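Local coordinates for protein tRNA uridine(34) acetyltransferase (Methanocaldococcus infernus, PDB 6IA8) that mediates formation of 5-(carboxymethyl)uridine at the wobble position 34 of tRNAs, using acetyl-CoA and S-adenosyl-L-methionine, at residues Arg212-Gln218 / Lys250-Met256; Leu160-Asn164 / Ala174-Asn178; His447-Trp451 / Val462-His466; Tyr310-Ile316 / Gly347-Leu353; Glu400-Gly404 / Arg426-Lys430. All coordinates share one frame; numbering follows the deposited sequence.

Overall arrangement
Interactions 1 and 2 lie in the radical SAM core, interaction 4 in the C-terminal domain of the radical SAM part, and interactions 3 and 5 in the GNAT-type acetyltransferase domain. Interaction 1, its centre about 8 Å from that of the chain, is buried and the most central: its nearest atoms are about 7 Å from interactions 4 and 5 and about 8 Å from interaction 3. Interactions 2 and 4 flank the molecule on opposite sides of its centre, their own centres about 41 Å apart. Interactions 3 and 5 belong to one mixed sheet through neighbouring strands 418-427 and 440-448; interaction 3 holds two residues of the probable acetyl-CoA site, and Lys-250 of interaction 1 reaches Gln-445 of the same site.

Interaction 1 (Arg212-Gln218 / Lys250-Met256)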
# COMPACT_ATOMS: atom_id res chain seq x y z
N ARG A 212 3.28 -3.47 -5.07
CA ARG A 212 2.74 -3.58 -3.71
C ARG A 212 1.93 -4.86 -3.61
O ARG A 212 1.22 -5.21 -4.56
CB ARG A 212 1.87 -2.37 -3.33
CG ARG A 212 1.35 -2.39 -1.89
CD ARG A 212 0.47 -1.17 -1.60
NE ARG A 212 -0.91 -1.36 -2.03
CZ ARG A 212 -1.82 -0.39 -2.11
NH1 ARG A 212 -1.50 0.85 -1.79
NH2 ARG A 212 -3.05 -0.67 -2.51
N VAL A 213 2.04 -5.55 -2.48
CA VAL A 213 1.24 -6.73 -2.20
C VAL A 213 0.51 -6.52 -0.88
O VAL A 213 1.12 -6.18 0.14
CB VAL A 213 2.10 -8.01 -2.16
CG1 VAL A 213 1.21 -9.23 -1.76
CG2 VAL A 213 2.76 -8.27 -3.46
N GLU A 214 -0.80 -6.70 -0.90
CA GLU A 214 -1.63 -6.56 0.29
C GLU A 214 -2.00 -7.96 0.76
O GLU A 214 -2.62 -8.72 0.01
CB GLU A 214 -2.90 -5.76 0.00
CG GLU A 214 -3.72 -5.49 1.27
CD GLU A 214 -5.13 -4.97 0.98
OE1 GLU A 214 -6.11 -5.63 1.41
OE2 GLU A 214 -5.25 -3.92 0.33
N LEU A 215 -1.61 -8.29 1.98
CA LEU A 215 -1.85 -9.61 2.56
C LEU A 215 -3.15 -9.56 3.36
O LEU A 215 -3.35 -8.65 4.16
CB LEU A 215 -0.69 -10.02 3.47
CG LEU A 215 0.66 -10.23 2.76
CD1 LEU A 215 1.76 -10.49 3.84
CD2 LEU A 215 0.60 -11.37 1.76
N GLY A 216 -4.03 -10.53 3.12
CA GLY A 216 -5.23 -10.68 3.93
C GLY A 216 -4.92 -11.26 5.30
O GLY A 216 -5.27 -12.42 5.58
N VAL A 217 -4.23 -10.50 6.15
CA VAL A 217 -3.78 -11.01 7.44
C VAL A 217 -4.96 -11.24 8.39
O VAL A 217 -5.08 -12.30 9.01
CB VAL A 217 -2.75 -10.06 8.06
CG1 VAL A 217 -2.32 -10.55 9.42
CG2 VAL A 217 -1.54 -9.90 7.12
N GLN A 218 -5.82 -10.21 8.53
CA GLN A 218 -7.00 -10.20 9.40
C GLN A 218 -6.60 -10.18 10.86
O GLN A 218 -6.92 -9.21 11.55
CB GLN A 218 -7.90 -11.39 9.11
CG GLN A 218 -8.14 -11.70 7.64
CD GLN A 218 -8.47 -10.49 6.80
OE1 GLN A 218 -8.74 -9.40 7.31
NE2 GLN A 218 -8.44 -10.68 5.49
N LYS A 250 6.54 -3.55 -1.66
CA LYS A 250 5.81 -2.95 -0.56
C LYS A 250 4.80 -3.94 -0.00
O LYS A 250 4.14 -4.68 -0.76
CB LYS A 250 5.08 -1.69 -1.02
CG LYS A 250 6.13 -0.58 -1.47
CD LYS A 250 5.47 0.57 -2.26
CE LYS A 250 5.51 0.30 -3.76
NZ LYS A 250 6.85 -0.12 -4.27
N VAL A 251 4.62 -3.88 1.31
CA VAL A 251 3.81 -4.85 2.02
C VAL A 251 2.73 -4.11 2.79
O VAL A 251 3.03 -3.27 3.64
CB VAL A 251 4.65 -5.70 2.97
CG1 VAL A 251 3.77 -6.66 3.76
CG2 VAL A 251 5.74 -6.45 2.21
N SER A 252 1.49 -4.44 2.52
CA SER A 252 0.34 -3.94 3.23
C SER A 252 -0.40 -5.08 3.92
O SER A 252 -0.50 -6.19 3.37
CB SER A 252 -0.63 -3.23 2.24
OG SER A 252 -1.83 -2.89 2.89
N TYR A 253 -0.93 -4.81 5.11
CA TYR A 253 -1.71 -5.78 5.87
C TYR A 253 -3.15 -5.30 5.96
O TYR A 253 -3.40 -4.17 6.42
CB TYR A 253 -1.21 -5.95 7.30
CG TYR A 253 0.07 -6.69 7.55
CD1 TYR A 253 0.83 -7.21 6.51
CD2 TYR A 253 0.51 -6.89 8.86
CE1 TYR A 253 2.00 -7.93 6.78
CE2 TYR A 253 1.65 -7.58 9.14
CZ TYR A 253 2.41 -8.11 8.11
OH TYR A 253 3.56 -8.79 8.49
N HIS A 254 -4.09 -6.14 5.54
CA HIS A 254 -5.50 -5.93 5.87
C HIS A 254 -5.75 -6.53 7.25
O HIS A 254 -5.49 -7.72 7.46
CB HIS A 254 -6.42 -6.53 4.82
CG HIS A 254 -7.86 -6.20 5.05
ND1 HIS A 254 -8.67 -6.96 5.87
CD2 HIS A 254 -8.63 -5.20 4.58
CE1 HIS A 254 -9.89 -6.44 5.87
NE2 HIS A 254 -9.88 -5.37 5.10
N LEU A 255 -6.22 -5.72 8.19
CA LEU A 255 -6.41 -6.13 9.58
C LEU A 255 -7.84 -5.85 10.02
O LEU A 255 -8.42 -4.82 9.66
CB LEU A 255 -5.43 -5.42 10.52
CG LEU A 255 -3.95 -5.62 10.22
CD1 LEU A 255 -3.09 -4.61 10.96
CD2 LEU A 255 -3.55 -7.07 10.61
N MET A 256 -8.41 -6.77 10.80
CA MET A 256 -9.81 -6.68 11.22
C MET A 256 -9.91 -6.72 12.74
O MET A 256 -9.97 -7.80 13.34
CB MET A 256 -10.63 -7.81 10.61
CG MET A 256 -11.05 -7.60 9.17
SD MET A 256 -12.44 -8.68 8.75
CE MET A 256 -11.74 -10.27 9.09
O HOH W 1 -3.40 -2.13 0.96
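Val-213 and Leu-215 pair with Lys-250, Ser-252 and His-254 in a backbone ladder that carries most of the polar contact between the parallel strands 212-218 and 250-255. Val-213 N donates to Lys-250 O, Val-213 O accepts from Ser-252 N, and Leu-215 repeats the pattern with Ser-252 O and His-254 N. A beta bulge at Gly-216, the centre of an inverse gamma turn, then shifts the register by one, and Gln-218 N meets His-254 O at 2.7 Å. Among side-chain bonds, His-254 ND1 gives its proton to a lone pair of Gln-218 OE1 (2.8 Å), which lies in the imidazole plane although amide and ring are turned 68° apart. Gln-218 reaches back because its chain folds at chi2 (-46°). A lysine in its place would probably leave His-254 ND1 without this acceptor and the imidazole freer to turn. One water links Glu-214 OE2 (2.7 Å) to Ser-252 OG (2.6 Å); the same carboxylate oxygen also pairs with Lys-286. On the apolar face Val-217 CG2 sits over the Tyr-253 ring, 3.8 Å from its centroid, a CH-pi contact, while Leu-215 CD1 lies beside Tyr-253 CE1 at 3.9 Å. Helix 234-245 covers this face, with Leu-244 against Val-213 and Val-251, and Thr-241 hydrogen-bonded to Tyr-253 OH. Strands 184-192 and 284-287 flank the pair in the parallel radical SAM sheet.

Interaction 2 (Leu160-Asn164 / Ala174-Asn178); sequences LDAMN and AQKIN
Asn-164 and Asn-178 join the last turns of helices 149-164 and 171-178, which pack side by side in the radical SAM core with segment axes 9.3 Å apart and inclined by 32°. The van der Waals contacts are closely fitted: Leu-160 CB faces Ala-174 CB at 3.9 Å, Leu-160 CD1 touches Gln-175 CG at 3.6 Å, and the Ile-177 methyl CG2 packs on the Asn-164 amide, 3.5 Å from Asn-164 CG. Two hydrogen bonds tie the helices. Asn-178 ND2 donates to Asn-164 OD1 (3.0 Å), the acceptor lying in the donor's amide plane while the two amides are turned 38° apart. A chi1 of -172° swings the Asn-178 amide away from its own backbone nitrogen and toward Asn-164, and His-183 O and Cys-185 N hold it from the side of strand 184-192. In the second bond Asn-164 ND2 meets a lone pair of Ala-174 O (3.1 Å), the oxygen that also accepts the helical bond from Asn-178 N.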
# COMPACT_ATOMS: atom_id res chain seq x y z
N LEU A 160 -3.55 -2.87 -19.05
CA LEU A 160 -2.58 -1.99 -19.68
C LEU A 160 -3.02 -1.58 -21.07
O LEU A 160 -2.76 -0.44 -21.49
CB LEU A 160 -1.21 -2.65 -19.72
CG LEU A 160 -0.58 -2.93 -18.36
CD1 LEU A 160 0.68 -3.74 -18.54
CD2 LEU A 160 -0.30 -1.62 -17.65
N ASP A 161 -3.66 -2.50 -21.82
CA ASP A 161 -4.20 -2.14 -23.13
C ASP A 161 -5.16 -0.96 -23.00
O ASP A 161 -5.16 -0.07 -23.85
CB ASP A 161 -4.92 -3.34 -23.78
CG ASP A 161 -3.97 -4.43 -24.24
OD1 ASP A 161 -2.75 -4.18 -24.38
OD2 ASP A 161 -4.44 -5.56 -24.47
N ALA A 162 -6.03 -0.99 -21.98
CA ALA A 162 -6.98 0.10 -21.78
C ALA A 162 -6.26 1.39 -21.46
O ALA A 162 -6.66 2.46 -21.93
CB ALA A 162 -7.95 -0.23 -20.66
N MET A 163 -5.19 1.33 -20.67
CA MET A 163 -4.43 2.53 -20.38
C MET A 163 -3.70 3.01 -21.62
O MET A 163 -3.60 4.22 -21.85
CB MET A 163 -3.42 2.28 -19.25
CG MET A 163 -4.05 1.84 -17.94
SD MET A 163 -2.73 1.57 -16.72
CE MET A 163 -3.43 0.20 -15.80
N ASN A 164 -3.13 2.07 -22.39
CA ASN A 164 -2.37 2.42 -23.59
C ASN A 164 -3.28 2.90 -24.72
O ASN A 164 -2.82 3.59 -25.64
CB ASN A 164 -1.55 1.23 -24.10
CG ASN A 164 -0.52 0.74 -23.10
OD1 ASN A 164 -0.11 1.47 -22.21
ND2 ASN A 164 -0.10 -0.51 -23.24
N ALA A 174 2.62 -4.82 -23.94
CA ALA A 174 1.76 -3.83 -23.28
C ALA A 174 2.53 -3.07 -22.20
O ALA A 174 2.34 -1.86 -22.00
CB ALA A 174 0.55 -4.53 -22.67
N GLN A 175 3.40 -3.77 -21.47
CA GLN A 175 4.20 -3.10 -20.45
C GLN A 175 5.14 -2.09 -21.10
O GLN A 175 5.26 -0.95 -20.65
CB GLN A 175 4.98 -4.14 -19.63
CG GLN A 175 4.10 -4.97 -18.74
CD GLN A 175 4.81 -6.16 -18.13
OE1 GLN A 175 5.72 -6.69 -18.74
NE2 GLN A 175 4.37 -6.61 -16.94
N LYS A 176 5.80 -2.49 -22.19
CA LYS A 176 6.75 -1.61 -22.85
C LYS A 176 6.04 -0.38 -23.39
O LYS A 176 6.51 0.75 -23.23
CB LYS A 176 7.47 -2.36 -23.97
CG LYS A 176 8.52 -1.56 -24.70
N ILE A 177 4.89 -0.60 -24.04
CA ILE A 177 4.11 0.53 -24.55
C ILE A 177 3.73 1.47 -23.42
O ILE A 177 3.78 2.70 -23.56
CB ILE A 177 2.87 0.02 -25.30
CG1 ILE A 177 3.28 -0.74 -26.56
CG2 ILE A 177 1.92 1.19 -25.58
CD1 ILE A 177 2.14 -1.51 -27.21
N ASN A 178 3.31 0.91 -22.27
CA ASN A 178 2.81 1.73 -21.18
C ASN A 178 3.89 2.64 -20.59
O ASN A 178 3.57 3.66 -19.98
CB ASN A 178 2.21 0.85 -20.08
CG ASN A 178 1.50 1.64 -19.03
OD1 ASN A 178 1.99 1.81 -17.94
ND2 ASN A 178 0.34 2.14 -19.36

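Interaction 3 (His447-Trp451 / Val462-His466); sequences HVFGW and VSWQH. With SO4 (sulfate ion), chain E.
Val-448, Phe-449 and Gly-450 run past Ser-463, Trp-464 and Gln-465 in roughly opposed directions, 140° apart, and the backbones come closest at Gly-450 and Ser-463, whose CA atoms are 4.4 Å apart. Trp-464 N makes a weak hydrogen bond to Phe-449 O, and Trp-451 CA offers a CA-H...O contact to Val-462 O. Gly-450 suits its place: a side chain there would run into the carboxamide of Gln-465. That amide carries the main polar bond, Gln-465 NE2 to Val-448 O at 2.8 Å, the carbonyl close to the amide plane. Gln-465 N donates to Ser-463 OG (3.1 Å), an ST turn. The contact thus ties the end of GNAT strand 440-448, where His-447 and Val-448 probably help bind acetyl-CoA, to the loop before helix 469-484. A chi1 of 177° lays Val-448 CG1 against Gln-465 CG at 3.5 Å. An alanine in place of Gln-465 would lose the amide and is likely to leave Val-448 O without this donor and Val-448 CG1 less covered. Phe-449 O lies at the indole edge of Trp-464, 3.2 Å from CD1. The imidazole of His-447 points an edge at the Phe-449 face, CD2 above the ring centre. His-447 NE2 lies 2.5 Å from O1 of a sulfate, probably from the crystallisation liquor, doubtfully short for a hydrogen bond.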
# COMPACT_ATOMS: atom_id res chain seq x y z
N HIS A 447 8.53 8.05 -2.98
CA HIS A 447 7.28 8.78 -3.17
C HIS A 447 7.49 10.25 -2.85
O HIS A 447 7.91 10.59 -1.75
CB HIS A 447 6.19 8.21 -2.27
CG HIS A 447 4.82 8.68 -2.63
ND1 HIS A 447 4.03 8.02 -3.55
CD2 HIS A 447 4.11 9.77 -2.24
CE1 HIS A 447 2.88 8.67 -3.69
NE2 HIS A 447 2.90 9.73 -2.91
N VAL A 448 7.26 11.11 -3.83
CA VAL A 448 7.27 12.56 -3.65
C VAL A 448 5.82 13.02 -3.79
O VAL A 448 5.20 12.81 -4.84
CB VAL A 448 8.16 13.25 -4.69
CG1 VAL A 448 8.09 14.80 -4.53
CG2 VAL A 448 9.56 12.74 -4.63
N PHE A 449 5.27 13.62 -2.73
CA PHE A 449 3.86 14.01 -2.74
C PHE A 449 3.65 15.16 -3.71
O PHE A 449 4.31 16.20 -3.61
CB PHE A 449 3.39 14.37 -1.33
CG PHE A 449 3.21 13.17 -0.43
CD1 PHE A 449 2.09 12.36 -0.56
CD2 PHE A 449 4.17 12.83 0.51
CE1 PHE A 449 1.92 11.25 0.23
CE2 PHE A 449 4.01 11.71 1.31
CZ PHE A 449 2.89 10.90 1.17
N GLY A 450 2.76 14.97 -4.69
CA GLY A 450 2.72 15.87 -5.82
C GLY A 450 1.46 16.71 -5.95
O GLY A 450 0.90 17.14 -4.95
N TRP A 451 1.04 16.95 -7.20
CA TRP A 451 -0.13 17.75 -7.50
C TRP A 451 -1.34 17.27 -6.71
O TRP A 451 -1.49 16.09 -6.41
CB TRP A 451 -0.37 17.64 -9.01
CG TRP A 451 -1.59 18.34 -9.54
CD1 TRP A 451 -1.63 19.52 -10.21
CD2 TRP A 451 -2.94 17.88 -9.45
NE1 TRP A 451 -2.92 19.83 -10.54
CE2 TRP A 451 -3.75 18.84 -10.08
CE3 TRP A 451 -3.54 16.75 -8.89
CZ2 TRP A 451 -5.13 18.71 -10.17
CZ3 TRP A 451 -4.91 16.62 -8.97
CH2 TRP A 451 -5.70 17.60 -9.61
N VAL A 462 -1.37 22.65 -5.57
CA VAL A 462 -0.11 22.61 -4.78
C VAL A 462 0.75 21.29 -5.13
O VAL A 462 0.12 20.22 -5.19
CB VAL A 462 -0.47 22.60 -3.26
CG1 VAL A 462 -1.26 21.35 -2.93
CG2 VAL A 462 0.75 22.76 -2.36
N SER A 463 2.09 21.37 -5.38
CA SER A 463 3.01 20.22 -5.73
C SER A 463 4.46 20.35 -5.28
O SER A 463 5.01 21.43 -5.26
CB SER A 463 3.06 19.96 -7.25
OG SER A 463 4.10 19.06 -7.61
N TRP A 464 5.08 19.22 -4.96
CA TRP A 464 6.47 19.15 -4.45
C TRP A 464 7.33 18.28 -5.38
O TRP A 464 8.42 17.90 -5.04
CB TRP A 464 6.46 18.67 -2.96
CG TRP A 464 5.37 19.40 -2.29
CD1 TRP A 464 4.06 19.10 -2.34
CD2 TRP A 464 5.47 20.61 -1.58
NE1 TRP A 464 3.34 20.05 -1.72
CE2 TRP A 464 4.20 21.00 -1.24
CE3 TRP A 464 6.53 21.41 -1.20
CZ2 TRP A 464 3.95 22.13 -0.53
CZ3 TRP A 464 6.29 22.51 -0.50
CH2 TRP A 464 5.01 22.87 -0.17
N GLN A 465 6.82 17.98 -6.57
CA GLN A 465 7.60 17.18 -7.57
C GLN A 465 8.27 18.17 -8.51
O GLN A 465 7.78 19.25 -8.74
CB GLN A 465 6.78 16.11 -8.36
CG GLN A 465 6.34 14.89 -7.55
CD GLN A 465 5.32 14.02 -8.27
OE1 GLN A 465 4.97 14.33 -9.40
NE2 GLN A 465 4.84 12.96 -7.64
N HIS A 466 9.36 17.73 -9.05
CA HIS A 466 10.18 18.57 -9.91
C HIS A 466 10.91 19.65 -9.13
O HIS A 466 11.42 20.62 -9.72
CB HIS A 466 9.34 19.20 -11.03
CG HIS A 466 8.38 18.24 -11.67
ND1 HIS A 466 8.62 16.89 -11.77
CD2 HIS A 466 7.15 18.44 -12.22
CE1 HIS A 466 7.60 16.30 -12.35
NE2 HIS A 466 6.69 17.22 -12.64
S SO4 E . 0.03 11.64 -4.19
O1 SO4 E . 1.43 11.45 -3.86
O2 SO4 E . -0.22 13.05 -4.42
O3 SO4 E . -0.30 10.88 -5.39
O4 SO4 E . -0.79 11.16 -3.08

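Interaction 4 (Tyr310-Ile316 / Gly347-Leu353); sequences YREEEAI and GVKKSNL
Glu-312 stands at the middle of the contact, crossing both Val-348 and Lys-350 at about a right angle. Its chain, bent at chi2 (-116°), turns the carboxylate toward segment 347-353. Glu-312 OE2 forms a salt bridge with Lys-350 NZ at 3.1 Å, although the position of that oxygen is less certain than the rest. The other oxygen, Glu-312 OE1, is set against hydrocarbon, 3.2 Å from Val-348 CG1 and 3.8 Å from Leu-353 CD1; it is buried by the contact and has no polar partner in the model. Val-348 splits its two methyls between neighbours: while CG1 meets the carboxylate, Val-348 CG2 turns to the start of the helix, 3.8 Å from Arg-311 C and 4.0 Å from Ala-315 CB. Leu-353 slides past Ile-316 in the opposite direction, its CD1 3.7 Å from Ile-316 CG1. In Leu-353, chi1 179° and chi2 56° together bring CD1 to helix 312-325. At the far end one water spans the backbones, donating to Tyr-310 O and accepting from Val-348 N. Backbone angles at Gly-347 call for a residue without a side chain. In the fold, the contact joins the first turn of helix 312-325 to the loop leading into helix 353-364, whose Leu-356 also touches Glu-312, Ile-316 and Lys-350; Tyr-310 reaches the other way, to Asp-267 of helix 264-276.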
# COMPACT_ATOMS: atom_id res chain seq x y z
N TYR A 310 -18.05 -5.56 17.11
CA TYR A 310 -17.89 -4.25 17.71
C TYR A 310 -19.01 -3.33 17.25
O TYR A 310 -19.43 -3.37 16.08
CB TYR A 310 -16.55 -3.64 17.28
CG TYR A 310 -15.31 -4.12 18.02
CD1 TYR A 310 -14.05 -3.73 17.60
CD2 TYR A 310 -15.41 -4.94 19.13
CE1 TYR A 310 -12.91 -4.16 18.27
CE2 TYR A 310 -14.29 -5.35 19.82
CZ TYR A 310 -13.03 -4.95 19.37
OH TYR A 310 -11.90 -5.36 20.04
N ARG A 311 -19.47 -2.47 18.16
CA ARG A 311 -20.22 -1.28 17.80
C ARG A 311 -19.25 -0.12 17.59
O ARG A 311 -18.03 -0.29 17.67
CB ARG A 311 -21.26 -0.98 18.89
CG ARG A 311 -22.37 -2.03 18.94
CD ARG A 311 -23.27 -1.85 20.16
NE ARG A 311 -23.89 -0.54 20.22
CZ ARG A 311 -24.74 -0.15 21.16
NH1 ARG A 311 -25.08 -0.99 22.14
NH2 ARG A 311 -25.26 1.07 21.13
N GLU A 312 -19.78 1.07 17.33
CA GLU A 312 -18.92 2.20 16.99
C GLU A 312 -17.95 2.53 18.12
O GLU A 312 -16.76 2.78 17.87
CB GLU A 312 -19.77 3.42 16.65
CG GLU A 312 -20.50 3.32 15.33
CD GLU A 312 -20.04 4.36 14.34
OE1 GLU A 312 -19.17 4.05 13.50
OE2 GLU A 312 -20.53 5.50 14.42
N GLU A 313 -18.42 2.54 19.37
CA GLU A 313 -17.56 2.88 20.50
C GLU A 313 -16.31 2.01 20.52
O GLU A 313 -15.19 2.51 20.66
CB GLU A 313 -18.35 2.73 21.81
CG GLU A 313 -17.51 2.76 23.07
CD GLU A 313 -18.16 2.00 24.23
OE1 GLU A 313 -19.38 2.17 24.47
OE2 GLU A 313 -17.46 1.21 24.89
N GLU A 314 -16.47 0.70 20.41
CA GLU A 314 -15.30 -0.18 20.53
C GLU A 314 -14.36 -0.02 19.34
O GLU A 314 -13.14 -0.03 19.50
CB GLU A 314 -15.75 -1.64 20.66
CG GLU A 314 -16.58 -1.96 21.88
CD GLU A 314 -18.05 -1.70 21.66
OE1 GLU A 314 -18.58 -0.72 22.23
OE2 GLU A 314 -18.67 -2.46 20.90
N ALA A 315 -14.92 0.09 18.13
CA ALA A 315 -14.08 0.25 16.95
C ALA A 315 -13.26 1.53 17.07
O ALA A 315 -12.07 1.54 16.75
CB ALA A 315 -14.93 0.26 15.69
N ILE A 316 -13.90 2.61 17.53
CA ILE A 316 -13.21 3.89 17.68
C ILE A 316 -12.08 3.79 18.69
O ILE A 316 -10.98 4.31 18.45
CB ILE A 316 -14.22 4.99 18.07
CG1 ILE A 316 -15.20 5.24 16.91
CG2 ILE A 316 -13.51 6.29 18.47
CD1 ILE A 316 -16.38 6.13 17.30
N GLY A 347 -22.83 -4.94 13.23
CA GLY A 347 -21.53 -4.29 13.20
C GLY A 347 -21.65 -2.81 12.87
O GLY A 347 -22.74 -2.26 12.73
N VAL A 348 -20.49 -2.17 12.75
CA VAL A 348 -20.48 -0.74 12.44
C VAL A 348 -21.12 -0.51 11.08
O VAL A 348 -20.66 -1.04 10.06
CB VAL A 348 -19.05 -0.19 12.49
CG1 VAL A 348 -19.02 1.24 12.00
CG2 VAL A 348 -18.51 -0.29 13.90
N LYS A 349 -22.16 0.33 11.04
CA LYS A 349 -22.85 0.65 9.81
C LYS A 349 -22.60 2.08 9.33
O LYS A 349 -22.74 2.34 8.13
CB LYS A 349 -24.37 0.47 9.97
CG LYS A 349 -24.79 -0.86 10.58
CD LYS A 349 -26.30 -0.89 10.84
N LYS A 350 -22.25 2.99 10.23
CA LYS A 350 -22.10 4.39 9.86
C LYS A 350 -20.89 4.59 8.96
O LYS A 350 -19.91 3.84 9.00
CB LYS A 350 -21.99 5.25 11.12
CG LYS A 350 -23.34 5.43 11.82
CD LYS A 350 -23.20 5.96 13.24
CE LYS A 350 -22.51 7.31 13.28
NZ LYS A 350 -22.47 7.87 14.67
N SER A 351 -20.98 5.62 8.12
CA SER A 351 -20.04 5.81 7.02
C SER A 351 -18.88 6.75 7.33
O SER A 351 -17.98 6.91 6.49
CB SER A 351 -20.79 6.33 5.78
OG SER A 351 -21.51 7.50 6.09
N ASN A 352 -18.88 7.40 8.49
CA ASN A 352 -17.84 8.36 8.84
C ASN A 352 -16.96 7.87 10.00
O ASN A 352 -16.56 8.64 10.87
CB ASN A 352 -18.47 9.70 9.19
CG ASN A 352 -19.52 9.59 10.28
OD1 ASN A 352 -20.01 8.50 10.55
ND2 ASN A 352 -19.88 10.71 10.89
N LEU A 353 -16.66 6.57 10.03
CA LEU A 353 -15.86 6.04 11.13
C LEU A 353 -14.54 6.77 11.25
O LEU A 353 -14.08 7.06 12.35
CB LEU A 353 -15.64 4.54 10.93
CG LEU A 353 -14.80 3.85 12.02
CD1 LEU A 353 -15.40 4.07 13.40
CD2 LEU A 353 -14.65 2.35 11.74
O HOH W 2 -18.23 -3.88 13.53

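Interaction 5 (Glu400-Gly404 / Arg426-Lys430)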
# COMPACT_ATOMS: atom_id res chain seq x y z
N GLU A 400 14.49 -2.66 12.39
CA GLU A 400 14.68 -4.05 12.00
C GLU A 400 13.36 -4.61 11.53
O GLU A 400 12.35 -4.44 12.21
CB GLU A 400 15.17 -4.86 13.20
CG GLU A 400 15.47 -6.30 12.89
CD GLU A 400 16.86 -6.49 12.29
OE1 GLU A 400 17.11 -7.57 11.70
OE2 GLU A 400 17.70 -5.57 12.39
N ALA A 401 13.38 -5.35 10.41
CA ALA A 401 12.19 -5.99 9.86
C ALA A 401 12.56 -7.20 9.02
O ALA A 401 13.45 -7.12 8.17
CB ALA A 401 11.41 -4.99 9.00
N SER A 402 11.89 -8.32 9.30
CA SER A 402 12.09 -9.56 8.55
C SER A 402 13.58 -9.88 8.40
O SER A 402 14.08 -10.17 7.31
CB SER A 402 11.41 -9.47 7.18
OG SER A 402 10.01 -9.22 7.27
N GLY A 403 14.29 -9.82 9.53
CA GLY A 403 15.69 -10.21 9.56
C GLY A 403 16.66 -9.22 8.95
O GLY A 403 17.87 -9.45 8.98
N GLY A 404 16.17 -8.14 8.37
CA GLY A 404 17.04 -7.17 7.76
C GLY A 404 16.85 -5.78 8.33
O GLY A 404 16.23 -5.62 9.38
N ARG A 426 16.23 -0.83 1.88
CA ARG A 426 16.33 -2.05 2.67
C ARG A 426 17.65 -2.77 2.43
O ARG A 426 18.08 -2.94 1.28
CB ARG A 426 15.15 -2.99 2.36
CG ARG A 426 15.28 -4.37 3.08
CD ARG A 426 14.03 -5.28 2.85
NE ARG A 426 14.23 -6.60 3.45
CZ ARG A 426 14.05 -6.87 4.73
NH1 ARG A 426 13.58 -5.93 5.52
NH2 ARG A 426 14.29 -8.09 5.21
N ASP A 427 18.28 -3.21 3.53
CA ASP A 427 19.40 -4.15 3.49
C ASP A 427 18.78 -5.52 3.63
O ASP A 427 18.31 -5.85 4.72
CB ASP A 427 20.36 -3.88 4.63
CG ASP A 427 21.61 -4.71 4.54
OD1 ASP A 427 21.78 -5.49 3.57
OD2 ASP A 427 22.42 -4.56 5.47
N PRO A 428 18.72 -6.32 2.59
CA PRO A 428 17.90 -7.53 2.65
C PRO A 428 18.50 -8.64 3.52
O PRO A 428 19.67 -8.65 3.90
CB PRO A 428 17.81 -7.97 1.18
CG PRO A 428 19.04 -7.38 0.53
CD PRO A 428 19.34 -6.11 1.27
N TYR A 429 17.64 -9.59 3.84
CA TYR A 429 17.99 -10.66 4.77
C TYR A 429 18.29 -11.95 4.03
O TYR A 429 19.44 -12.38 3.97
CB TYR A 429 16.84 -10.85 5.77
CG TYR A 429 16.93 -12.08 6.64
CD1 TYR A 429 18.08 -12.36 7.37
CD2 TYR A 429 15.88 -12.99 6.73
CE1 TYR A 429 18.17 -13.48 8.19
CE2 TYR A 429 15.96 -14.12 7.53
CZ TYR A 429 17.10 -14.34 8.26
OH TYR A 429 17.19 -15.45 9.05
N LYS A 430 17.28 -12.57 3.44
CA LYS A 430 17.43 -13.85 2.74
C LYS A 430 16.71 -13.75 1.40
O LYS A 430 15.67 -14.38 1.18
CB LYS A 430 16.89 -15.01 3.59
CG LYS A 430 17.86 -15.47 4.68
CD LYS A 430 17.36 -16.73 5.38
CE LYS A 430 18.38 -17.22 6.42
NZ LYS A 430 18.09 -18.63 6.86
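Arg-426 is stretched out from CG to NE (chi1 175°, chi2 and chi3 both 176°), which carries its guanidinium to the type I' turn of the beta hairpin between strands 392-401 and 404-413. Both terminal nitrogens grip Ala-401 O end-on: NH1 at 2.9 Å and NH2 at 3.2 Å, the oxygen lying in the guanidinium plane. NH2 also donates to Ser-402 O (3.0 Å), meeting this carbonyl from above its plane. Ala-401 O takes a third bond from Gly-404 N, the one that closes the turn. Tyr-429 lays a face of its ring against Gly-403 CA, a CH-pi contact 3.9 Å from the centroid, while the CG of Lys-430 covers the opposite face. At Gly-403 and Gly-404 a side chain would clash, with the Tyr-429 ring at the first and with Asp-427 O and Arg-426 NH2 at the second. Glu-406 and Asp-246 form salt bridges with the guanidinium, and the latter also binds the backbone nitrogens of Tyr-429 and Lys-430. With two carboxylates and two turn carbonyls around it, the buried positive charge of Arg-426 is probably well balanced and the turn held against strand 418-427 in this GNAT sheet.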